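Local coordinates for protein putative polyketide synthase (Brevibacillus brevis, PDB 5HU7) that probably dehydrates beta-hydroxyacyl intermediates during polyketide assembly, acting as the dehydratase domain of a trans-AT polyketide synthase, at residues A[93-105]-A[109-116]. Numbering follows the deposited sequence.
Sequences DLVQVHVGIYPED and LAYKIYSE
H98 lays its CB over one face of the Y114 ring, a CH-pi contact 3.7 Å from CB to the ring centroid and 18° off the normal. The imidazole follows obliquely, with CD2 of H98 3.6 Å from CE2 of Y114. Y114 takes chi1 68°, its CG wedged between backbone N and carbonyl carbon, which swings the ring across the neighbouring strand. Over a face of Y102 the bent chain of K112 brings NZ to 4.8 Å from the ring centroid, a cation-pi geometry, while CG of K112 approaches CE1 obliquely and the carbonyl carbon of Y111 lies at the ring edge. G100, without a side chain, sits between H98 and Y102; a CB there would collide with the Y102 hydroxyl, which passes 3.7 Å from CE1 of Y114.

On the other face V97 and V99 pack against I113, CG1 of V97 lying 3.6 Å from CG2 of I113, and I101 against CB of Y111, with CD2 of L109 reaching CG2 of I101. Paired backbone bonds at H98–Y114, G100–K112 and Y102–A110 fix the antiparallel hairpin, the shortest being N of H98 to O of Y114 at 2.7 Å.

Replacing Y114 by an alanine would probably uncover CB of H98, cost R27 its bond to the Y114 hydroxyl and leave E25 with the weak bond from the Y102 hydroxyl. With ND1 of H98 bonded to S29, the chemistry implies a hairpin whose aromatic face is tied by polar ends to strand 26-32 and the residue preceding it, while V99, I101 and Y111 on the other face pack against helix 52-65, the central helix of this hotdog half.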
ATOM      1  N   ASP A  93       7.228  13.169 -19.906  1.00 97.90           N
ATOM      2  CA  ASP A  93       7.669  13.457 -18.549  1.00 99.65           C
ATOM      3  C   ASP A  93       7.265  12.297 -17.650  1.00 97.26           C
ATOM      4  O   ASP A  93       6.503  11.418 -18.069  1.00 95.80           O
ATOM      5  CB  ASP A  93       7.033  14.773 -18.037  1.00104.14           C
ATOM      6  CG  ASP A  93       7.684  16.037 -18.587  1.00130.34           C
ATOM      7  OD1 ASP A  93       8.913  16.211 -18.390  1.00135.91           O
ATOM      8  OD2 ASP A  93       6.953  16.882 -19.164  1.00138.41           O
ATOM      9  N   LEU A  94       7.809  12.275 -16.440  1.00 91.72           N
ATOM     10  CA  LEU A  94       7.510  11.238 -15.464  1.00 90.09           C
ATOM     11  C   LEU A  94       6.086  11.462 -14.967  1.00 88.99           C
ATOM     12  O   LEU A  94       5.768  12.551 -14.506  1.00 89.93           O
ATOM     13  CB  LEU A  94       8.493  11.300 -14.290  1.00 92.69           C
ATOM     14  CG  LEU A  94       8.489  10.066 -13.387  1.00 98.51           C
ATOM     15  CD1 LEU A  94       9.320   8.950 -13.988  1.00 99.11           C
ATOM     16  CD2 LEU A  94       9.005  10.404 -11.990  1.00104.55           C
ATOM     17  N   VAL A  95       5.215  10.482 -15.117  1.00 80.91           N
ATOM     18  CA  VAL A  95       3.817  10.668 -14.690  1.00 78.62           C
ATOM     19  C   VAL A  95       3.479   9.851 -13.448  1.00 74.12           C
ATOM     20  O   VAL A  95       3.793   8.672 -13.385  1.00 71.27           O
ATOM     21  CB  VAL A  95       2.791  10.387 -15.827  1.00 81.91           C
ATOM     22  CG1 VAL A  95       2.883  11.432 -16.934  1.00 83.08           C
ATOM     23  CG2 VAL A  95       2.940   8.996 -16.417  1.00 81.01           C
ATOM     24  N   GLN A  96       2.827  10.471 -12.487  1.00 70.02           N
ATOM     25  CA  GLN A  96       2.335   9.798 -11.292  1.00 70.21           C
ATOM     26  C   GLN A  96       0.825   9.573 -11.522  1.00 71.42           C
ATOM     27  O   GLN A  96       0.070  10.530 -11.584  1.00 70.87           O
ATOM     28  CB  GLN A  96       2.594  10.609 -10.021  1.00 72.24           C
ATOM     29  CG  GLN A  96       2.494   9.743  -8.763  1.00 91.59           C
ATOM     30  CD  GLN A  96       2.490  10.520  -7.469  1.00117.47           C
ATOM     31  OE1 GLN A  96       2.177  11.718  -7.414  1.00110.15           O
ATOM     32  NE2 GLN A  96       2.765   9.825  -6.375  1.00115.21           N
ATOM     33  N   VAL A  97       0.414   8.319 -11.700  1.00 65.17           N
ATOM     34  CA  VAL A  97      -0.971   7.947 -11.974  1.00 62.55           C
ATOM     35  C   VAL A  97      -1.560   7.287 -10.759  1.00 63.78           C
ATOM     36  O   VAL A  97      -0.938   6.399 -10.186  1.00 63.05           O
ATOM     37  CB  VAL A  97      -1.047   6.975 -13.171  1.00 64.85           C
ATOM     38  CG1 VAL A  97      -2.493   6.743 -13.588  1.00 63.81           C
ATOM     39  CG2 VAL A  97      -0.232   7.476 -14.341  1.00 65.01           C
ATOM     40  N   HIS A  98      -2.781   7.667 -10.411  1.00 60.85           N
ATOM     41  CA  HIS A  98      -3.493   7.122  -9.262  1.00 60.48           C
ATOM     42  C   HIS A  98      -4.725   6.326  -9.692  1.00 57.89           C
ATOM     43  O   HIS A  98      -5.310   6.622 -10.715  1.00 53.44           O
ATOM     44  CB  HIS A  98      -3.939   8.252  -8.333  1.00 61.93           C
ATOM     45  CG  HIS A  98      -2.847   9.169  -7.931  1.00 66.64           C
ATOM     46  ND1 HIS A  98      -1.839   8.751  -7.086  1.00 69.77           N
ATOM     47  CD2 HIS A  98      -2.642  10.464  -8.247  1.00 69.34           C
ATOM     48  CE1 HIS A  98      -1.045   9.787  -6.938  1.00 70.84           C
ATOM     49  NE2 HIS A  98      -1.503  10.848  -7.602  1.00 70.99           N
ATOM     50  N   VAL A  99      -5.111   5.346  -8.892  1.00 56.73           N
ATOM     51  CA  VAL A  99      -6.343   4.586  -9.085  1.00 58.06           C
ATOM     52  C   VAL A  99      -7.097   4.671  -7.769  1.00 61.63           C
ATOM     53  O   VAL A  99      -6.660   4.096  -6.773  1.00 62.11           O
ATOM     54  CB  VAL A  99      -6.209   3.105  -9.461  1.00 63.58           C
ATOM     55  CG1 VAL A  99      -7.552   2.573  -9.926  1.00 62.83           C
ATOM     56  CG2 VAL A  99      -5.149   2.888 -10.495  1.00 65.04           C
ATOM     57  N   GLY A 100      -8.204   5.382  -7.774  1.00 55.93           N
ATOM     58  CA  GLY A 100      -9.038   5.491  -6.602  1.00 56.99           C
ATOM     59  C   GLY A 100     -10.173   4.497  -6.710  1.00 61.80           C
ATOM     60  O   GLY A 100     -10.631   4.203  -7.818  1.00 58.13           O
ATOM     61  N   ILE A 101     -10.600   3.945  -5.572  1.00 61.65           N
ATOM     62  CA  ILE A 101     -11.721   3.018  -5.492  1.00 60.96           C
ATOM     63  C   ILE A 101     -12.738   3.685  -4.542  1.00 66.91           C
ATOM     64  O   ILE A 101     -12.353   4.106  -3.463  1.00 67.47           O
ATOM     65  CB  ILE A 101     -11.297   1.634  -4.982  1.00 64.25           C
ATOM     66  CG1 ILE A 101     -10.184   0.997  -5.843  1.00 63.30           C
ATOM     67  CG2 ILE A 101     -12.531   0.711  -4.875  1.00 64.97           C
ATOM     68  CD1 ILE A 101     -10.543   0.665  -7.244  1.00 74.49           C
ATOM     69  N   TYR A 102     -14.011   3.831  -4.963  1.00 64.96           N
ATOM     70  CA  TYR A 102     -15.073   4.513  -4.216  1.00 65.09           C
ATOM     71  C   TYR A 102     -16.341   3.627  -4.140  1.00 68.46           C
ATOM     72  O   TYR A 102     -16.633   2.857  -5.063  1.00 64.97           O
ATOM     73  CB  TYR A 102     -15.461   5.829  -4.935  1.00 66.58           C
ATOM     74  CG  TYR A 102     -14.289   6.637  -5.436  1.00 68.62           C
ATOM     75  CD1 TYR A 102     -13.743   6.400  -6.694  1.00 70.33           C
ATOM     76  CD2 TYR A 102     -13.716   7.639  -4.650  1.00 68.61           C
ATOM     77  CE1 TYR A 102     -12.605   7.071  -7.124  1.00 72.23           C
ATOM     78  CE2 TYR A 102     -12.570   8.317  -5.070  1.00 68.65           C
ATOM     79  CZ  TYR A 102     -12.040   8.054  -6.321  1.00 76.34           C
ATOM     80  OH  TYR A 102     -10.951   8.741  -6.782  1.00 73.67           O
ATOM     81  N   PRO A 103     -17.200   3.882  -3.141  1.00 68.63           N
ATOM     82  CA  PRO A 103     -18.476   3.121  -3.050  1.00 67.79           C
ATOM     83  C   PRO A 103     -19.458   3.501  -4.133  1.00 68.95           C
ATOM     84  O   PRO A 103     -19.393   4.632  -4.613  1.00 71.25           O
ATOM     85  CB  PRO A 103     -19.039   3.511  -1.690  1.00 70.93           C
ATOM     86  CG  PRO A 103     -18.347   4.753  -1.294  1.00 76.61           C
ATOM     87  CD  PRO A 103     -17.044   4.836  -2.012  1.00 71.86           C
ATOM     88  N   GLU A 104     -20.274   2.543  -4.594  1.00 61.21           N
ATOM     89  CA  GLU A 104     -21.320   2.822  -5.573  1.00 62.16           C
ATOM     90  C   GLU A 104     -22.644   2.304  -5.083  1.00 68.97           C
ATOM     91  O   GLU A 104     -23.608   3.057  -5.118  1.00 72.78           O
ATOM     92  CB  GLU A 104     -21.029   2.220  -6.955  1.00 62.81           C
ATOM     93  CG  GLU A 104     -22.015   2.651  -8.044  1.00 74.67           C
ATOM     94  CD  GLU A 104     -22.000   4.109  -8.475  1.00105.19           C
ATOM     95  OE1 GLU A 104     -21.178   4.899  -7.953  1.00 98.41           O
ATOM     96  OE2 GLU A 104     -22.829   4.463  -9.343  1.00109.46           O
ATOM     97  N   ASP A 105     -22.707   1.004  -4.731  1.00 63.56           N
ATOM     98  CA  ASP A 105     -23.884   0.310  -4.244  1.00 64.99           C
ATOM     99  C   ASP A 105     -23.392  -0.850  -3.351  1.00 70.18           C
ATOM    100  O   ASP A 105     -22.181  -1.029  -3.183  1.00 67.97           O
ATOM    101  CB  ASP A 105     -24.722  -0.209  -5.433  1.00 66.91           C
ATOM    102  CG  ASP A 105     -26.234  -0.181  -5.240  1.00 87.61           C
ATOM    103  OD1 ASP A 105     -26.696  -0.330  -4.067  1.00 91.46           O
ATOM    104  OD2 ASP A 105     -26.965  -0.125  -6.267  1.00 93.88           O
ATOM    105  N   LEU A 109     -18.630  -1.271  -6.949  1.00 55.50           N
ATOM    106  CA  LEU A 109     -17.620  -0.275  -6.660  1.00 55.09           C
ATOM    107  C   LEU A 109     -17.428   0.574  -7.873  1.00 55.74           C
ATOM    108  O   LEU A 109     -17.614   0.095  -8.973  1.00 52.98           O
ATOM    109  CB  LEU A 109     -16.286  -0.944  -6.398  1.00 55.93           C
ATOM    110  CG  LEU A 109     -16.220  -1.873  -5.254  1.00 63.86           C
ATOM    111  CD1 LEU A 109     -15.067  -2.827  -5.417  1.00 65.58           C
ATOM    112  CD2 LEU A 109     -16.172  -1.104  -3.945  1.00 66.27           C
ATOM    113  N   ALA A 110     -16.931   1.790  -7.670  1.00 52.84           N
ATOM    114  CA  ALA A 110     -16.557   2.681  -8.755  1.00 50.72           C
ATOM    115  C   ALA A 110     -15.057   2.864  -8.722  1.00 54.92           C
ATOM    116  O   ALA A 110     -14.431   2.804  -7.665  1.00 53.10           O
ATOM    117  CB  ALA A 110     -17.259   4.008  -8.591  1.00 51.57           C
ATOM    118  N   TYR A 111     -14.456   3.044  -9.882  1.00 54.45           N
ATOM    119  CA  TYR A 111     -13.026   3.343  -9.914  1.00 53.24           C
ATOM    120  C   TYR A 111     -12.747   4.527 -10.795  1.00 55.37           C
ATOM    121  O   TYR A 111     -13.519   4.829 -11.700  1.00 52.18           O
ATOM    122  CB  TYR A 111     -12.171   2.138 -10.326  1.00 54.32           C
ATOM    123  CG  TYR A 111     -12.178   1.833 -11.802  1.00 53.14           C
ATOM    124  CD1 TYR A 111     -11.319   2.484 -12.667  1.00 54.59           C
ATOM    125  CD2 TYR A 111     -13.047   0.892 -12.334  1.00 54.28           C
ATOM    126  CE1 TYR A 111     -11.405   2.301 -14.043  1.00 54.43           C
ATOM    127  CE2 TYR A 111     -13.126   0.674 -13.712  1.00 55.73           C
ATOM    128  CZ  TYR A 111     -12.278   1.352 -14.560  1.00 61.25           C
ATOM    129  OH  TYR A 111     -12.365   1.108 -15.903  1.00 69.34           O
ATOM    130  N   LYS A 112     -11.625   5.197 -10.536  1.00 55.31           N
ATOM    131  CA  LYS A 112     -11.147   6.298 -11.363  1.00 53.83           C
ATOM    132  C   LYS A 112      -9.667   6.217 -11.475  1.00 54.64           C
ATOM    133  O   LYS A 112      -8.991   6.124 -10.464  1.00 55.05           O
ATOM    134  CB  LYS A 112     -11.468   7.664 -10.779  1.00 57.24           C
ATOM    135  CG  LYS A 112     -12.922   8.004 -10.723  1.00 71.41           C
ATOM    136  CD  LYS A 112     -13.133   9.529 -10.698  1.00 83.25           C
ATOM    137  CE  LYS A 112     -13.787  10.040  -9.452  1.00 83.98           C
ATOM    138  NZ  LYS A 112     -15.240   9.856  -9.482  1.00 68.66           N
ATOM    139  N   ILE A 113      -9.153   6.395 -12.679  1.00 51.37           N
ATOM    140  CA  ILE A 113      -7.725   6.447 -12.943  1.00 49.66           C
ATOM    141  C   ILE A 113      -7.496   7.912 -13.210  1.00 54.95           C
ATOM    142  O   ILE A 113      -8.166   8.488 -14.053  1.00 57.19           O
ATOM    143  CB  ILE A 113      -7.278   5.532 -14.093  1.00 51.08           C
ATOM    144  CG1 ILE A 113      -7.474   4.059 -13.703  1.00 50.43           C
ATOM    145  CG2 ILE A 113      -5.817   5.792 -14.462  1.00 51.83           C
ATOM    146  CD1 ILE A 113      -7.371   2.995 -14.886  1.00 55.03           C
ATOM    147  N   TYR A 114      -6.596   8.532 -12.480  1.00 52.90           N
ATOM    148  CA  TYR A 114      -6.394   9.967 -12.618  1.00 55.67           C
ATOM    149  C   TYR A 114      -4.972  10.367 -12.291  1.00 59.82           C
ATOM    150  O   TYR A 114      -4.255   9.613 -11.652  1.00 58.66           O
ATOM    151  CB  TYR A 114      -7.411  10.710 -11.704  1.00 58.09           C
ATOM    152  CG  TYR A 114      -7.171  10.527 -10.227  1.00 56.74           C
ATOM    153  CD1 TYR A 114      -7.787   9.512  -9.518  1.00 57.12           C
ATOM    154  CD2 TYR A 114      -6.373  11.420  -9.522  1.00 58.20           C
ATOM    155  CE1 TYR A 114      -7.567   9.345  -8.148  1.00 56.89           C
ATOM    156  CE2 TYR A 114      -6.166  11.281  -8.150  1.00 59.54           C
ATOM    157  CZ  TYR A 114      -6.760  10.243  -7.465  1.00 66.02           C
ATOM    158  OH  TYR A 114      -6.517  10.113  -6.118  1.00 68.82           O
ATOM    159  N   SER A 115      -4.588  11.556 -12.709  1.00 60.26           N
ATOM    160  CA  SER A 115      -3.244  12.093 -12.471  1.00 62.67           C
ATOM    161  C   SER A 115      -3.270  13.600 -12.300  1.00 73.93           C
ATOM    162  O   SER A 115      -4.298  14.229 -12.520  1.00 74.13           O
ATOM    163  CB  SER A 115      -2.305  11.719 -13.614  1.00 63.28           C
ATOM    164  OG  SER A 115      -2.553  12.469 -14.784  1.00 77.08           O
ATOM    165  N   GLU A 116      -2.125  14.165 -11.876  1.00 76.45           N
ATOM    166  CA  GLU A 116      -1.898  15.609 -11.712  1.00115.59           C
ATOM    167  C   GLU A 116      -2.816  16.224 -10.663  1.00158.27           C
ATOM    168  O   GLU A 116      -2.371  17.036  -9.861  1.00131.98           O
ATOM    169  CB  GLU A 116      -2.034  16.324 -13.067  1.00117.64           C
ATOM    170  CG  GLU A 116      -1.456  17.725 -13.080  1.00137.97           C
ATOM    171  CD  GLU A 116      -1.404  18.387 -14.444  1.00173.62           C
ATOM    172  OE1 GLU A 116      -0.930  17.722 -15.389  1.00175.11           O
ATOM    173  OE2 GLU A 116      -1.768  19.579 -14.564  1.00173.98           O
TER